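Long-range contact in hypothetical protein DR_0824 (Deinococcus radiodurans, PDB 2IMR), which catalyses the zinc-dependent deamination of aminodeoxyfutalosine to futalosine in menaquinone biosynthesis and, less efficiently, deaminates adenosine and related nucleosides: residues A[325-330]-A[365-370]. Residues are numbered along the deposited sequence; the frame is centred on the assembly and turned at random.
Sequences CPRSNH and REEVTF
Pro326 and Glu367 bring the backbones nearest, CA to CA 6.0 Å; the axes of the segments 326-330 and 365-370, inclined at 64°, come within 9.9 Å. Glu367, its chain folded back at chi2 (-63°), puts its carboxylate against the first turn of the other helix. There OE1 accepts the backbone N of Arg327 through its syn lone pair in a nearly straight bond (2.9 Å, 174°), while a water donates to OE2 and accepts from Ser328 N, serving one amide directly and the next through the water. OE2 also takes Arg327 NE in a salt bridge at 2.7 Å; the oxygen lies in the guanidinium plane, whereas NE comes from well above the carboxylate plane. Helix 326-331 directly follows strand 322-324 of the amidohydrolase TIM barrel, and helix 365-374 comes after strand 349-351 and the short helix 356-359; the side chain of Cys325, the N-cap residue, lies about 6 Å from the zinc. Arg327 NH1 extends the salt-bridge network to the anti lone pair of Glu366 OE1 at 2.7 Å, and Thr361 OG1 bonds both NH2 and that oxygen. Arg327 CG makes a CH-pi contact over one face of Phe370, 4.0 Å from the ring centroid, while Pro326 CB approaches Phe370 CD2 obliquely at 3.5 Å. With an alanine at Arg327, the Glu366 and Glu367 carboxylates would probably lose their shared positive charge and the Phe370 ring its CG methylene.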
loop_
_atom_site.group_PDB
_atom_site.type_symbol
_atom_site.label_atom_id
_atom_site.label_comp_id
_atom_site.label_asym_id
_atom_site.label_seq_id
_atom_site.Cartn_x
_atom_site.Cartn_y
_atom_site.Cartn_z
ATOM N N CYS A 325 -2.835 -4.900 3.017
ATOM C CA CYS A 325 -3.377 -5.524 1.805
ATOM C C CYS A 325 -4.165 -6.748 2.285
ATOM O O CYS A 325 -3.651 -7.868 2.314
ATOM C CB CYS A 325 -2.232 -5.958 0.871
ATOM S SG CYS A 325 -1.070 -4.626 0.395
ATOM N N PRO A 326 -5.431 -6.543 2.676
ATOM C CA PRO A 326 -6.328 -7.589 3.182
ATOM C C PRO A 326 -6.370 -8.920 2.437
ATOM O O PRO A 326 -5.986 -9.953 2.982
ATOM C CB PRO A 326 -7.685 -6.892 3.205
ATOM C CG PRO A 326 -7.321 -5.481 3.492
ATOM C CD PRO A 326 -6.148 -5.264 2.569
ATOM N N ARG A 327 -6.844 -8.911 1.199
ATOM C CA ARG A 327 -6.935 -10.158 0.457
ATOM C C ARG A 327 -5.601 -10.869 0.311
ATOM O O ARG A 327 -5.517 -12.082 0.501
ATOM C CB ARG A 327 -7.567 -9.906 -0.910
ATOM C CG ARG A 327 -9.032 -9.524 -0.793
ATOM C CD ARG A 327 -9.656 -9.286 -2.155
ATOM N NE ARG A 327 -9.025 -8.169 -2.848
ATOM C CZ ARG A 327 -9.402 -7.732 -4.045
ATOM N NH1 ARG A 327 -10.412 -8.319 -4.683
ATOM N NH2 ARG A 327 -8.772 -6.709 -4.604
ATOM N N SER A 328 -4.556 -10.116 -0.017
ATOM C CA SER A 328 -3.237 -10.706 -0.171
ATOM C C SER A 328 -2.812 -11.454 1.092
ATOM O O SER A 328 -2.328 -12.584 1.012
ATOM C CB SER A 328 -2.200 -9.625 -0.497
ATOM O OG SER A 328 -0.911 -10.198 -0.636
ATOM N N ASN A 329 -2.990 -10.834 2.257
ATOM C CA ASN A 329 -2.601 -11.485 3.509
ATOM C C ASN A 329 -3.363 -12.782 3.715
ATOM O O ASN A 329 -2.813 -13.767 4.212
ATOM C CB ASN A 329 -2.858 -10.577 4.712
ATOM C CG ASN A 329 -1.989 -9.336 4.713
ATOM O OD1 ASN A 329 -0.973 -9.261 4.015
ATOM N ND2 ASN A 329 -2.373 -8.361 5.514
ATOM N N HIS A 330 -4.634 -12.783 3.337
ATOM C CA HIS A 330 -5.452 -13.970 3.490
ATOM C C HIS A 330 -4.976 -15.103 2.581
ATOM O O HIS A 330 -4.768 -16.229 3.038
ATOM C CB HIS A 330 -6.920 -13.645 3.195
ATOM C CG HIS A 330 -7.794 -14.856 3.127
ATOM N ND1 HIS A 330 -8.004 -15.682 4.210
ATOM C CD2 HIS A 330 -8.459 -15.418 2.089
ATOM C CE1 HIS A 330 -8.757 -16.704 3.840
ATOM N NE2 HIS A 330 -9.046 -16.567 2.558
ATOM N N ARG A 365 -11.605 -1.007 -3.880
ATOM C CA ARG A 365 -12.974 -1.008 -3.363
ATOM C C ARG A 365 -13.265 -2.393 -2.792
ATOM O O ARG A 365 -14.021 -2.547 -1.831
ATOM C CB ARG A 365 -13.981 -0.699 -4.479
ATOM C CG ARG A 365 -13.762 0.642 -5.160
ATOM C CD ARG A 365 -14.789 0.841 -6.263
ATOM N NE ARG A 365 -14.613 2.091 -6.994
ATOM C CZ ARG A 365 -13.573 2.366 -7.776
ATOM N NH1 ARG A 365 -12.598 1.481 -7.933
ATOM N NH2 ARG A 365 -13.518 3.524 -8.419
ATOM N N GLU A 366 -12.656 -3.403 -3.395
ATOM C CA GLU A 366 -12.846 -4.775 -2.962
ATOM C C GLU A 366 -12.119 -5.077 -1.653
ATOM O O GLU A 366 -12.526 -5.967 -0.903
ATOM C CB GLU A 366 -12.415 -5.718 -4.089
ATOM C CG GLU A 366 -13.453 -5.735 -5.225
ATOM C CD GLU A 366 -12.940 -6.303 -6.536
ATOM O OE1 GLU A 366 -11.917 -7.011 -6.541
ATOM O OE2 GLU A 366 -13.582 -6.044 -7.575
ATOM N N GLU A 367 -11.060 -4.329 -1.369
ATOM C CA GLU A 367 -10.320 -4.523 -0.126
ATOM C C GLU A 367 -11.130 -3.926 1.014
ATOM O O GLU A 367 -11.073 -4.403 2.143
ATOM C CB GLU A 367 -8.951 -3.841 -0.194
ATOM C CG GLU A 367 -8.016 -4.407 -1.261
ATOM C CD GLU A 367 -7.648 -5.867 -1.036
ATOM O OE1 GLU A 367 -7.857 -6.381 0.084
ATOM O OE2 GLU A 367 -7.128 -6.498 -1.987
ATOM N N VAL A 368 -11.883 -2.872 0.712
ATOM C CA VAL A 368 -12.719 -2.228 1.718
ATOM C C VAL A 368 -13.782 -3.230 2.156
ATOM O O VAL A 368 -14.037 -3.406 3.346
ATOM C CB VAL A 368 -13.396 -0.953 1.150
ATOM C CG1 VAL A 368 -14.478 -0.448 2.110
ATOM C CG2 VAL A 368 -12.346 0.131 0.936
ATOM N N THR A 369 -14.393 -3.894 1.183
ATOM C CA THR A 369 -15.414 -4.887 1.475
ATOM C C THR A 369 -14.824 -6.006 2.320
ATOM O O THR A 369 -15.415 -6.422 3.313
ATOM C CB THR A 369 -15.987 -5.472 0.174
ATOM O OG1 THR A 369 -16.690 -4.443 -0.529
ATOM C CG2 THR A 369 -16.932 -6.634 0.461
ATOM N N PHE A 370 -13.647 -6.482 1.925
ATOM C CA PHE A 370 -12.974 -7.558 2.647
ATOM C C PHE A 370 -12.618 -7.124 4.070
ATOM O O PHE A 370 -12.770 -7.892 5.018
ATOM C CB PHE A 370 -11.688 -7.964 1.916
ATOM C CG PHE A 370 -11.158 -9.307 2.327
ATOM C CD1 PHE A 370 -11.740 -10.477 1.844
ATOM C CD2 PHE A 370 -10.094 -9.407 3.214
ATOM C CE1 PHE A 370 -11.267 -11.727 2.239
ATOM C CE2 PHE A 370 -9.615 -10.650 3.615
ATOM C CZ PHE A 370 -10.203 -11.815 3.127
HETATM O O HOH W 1 -4.755 -7.495 -1.165
#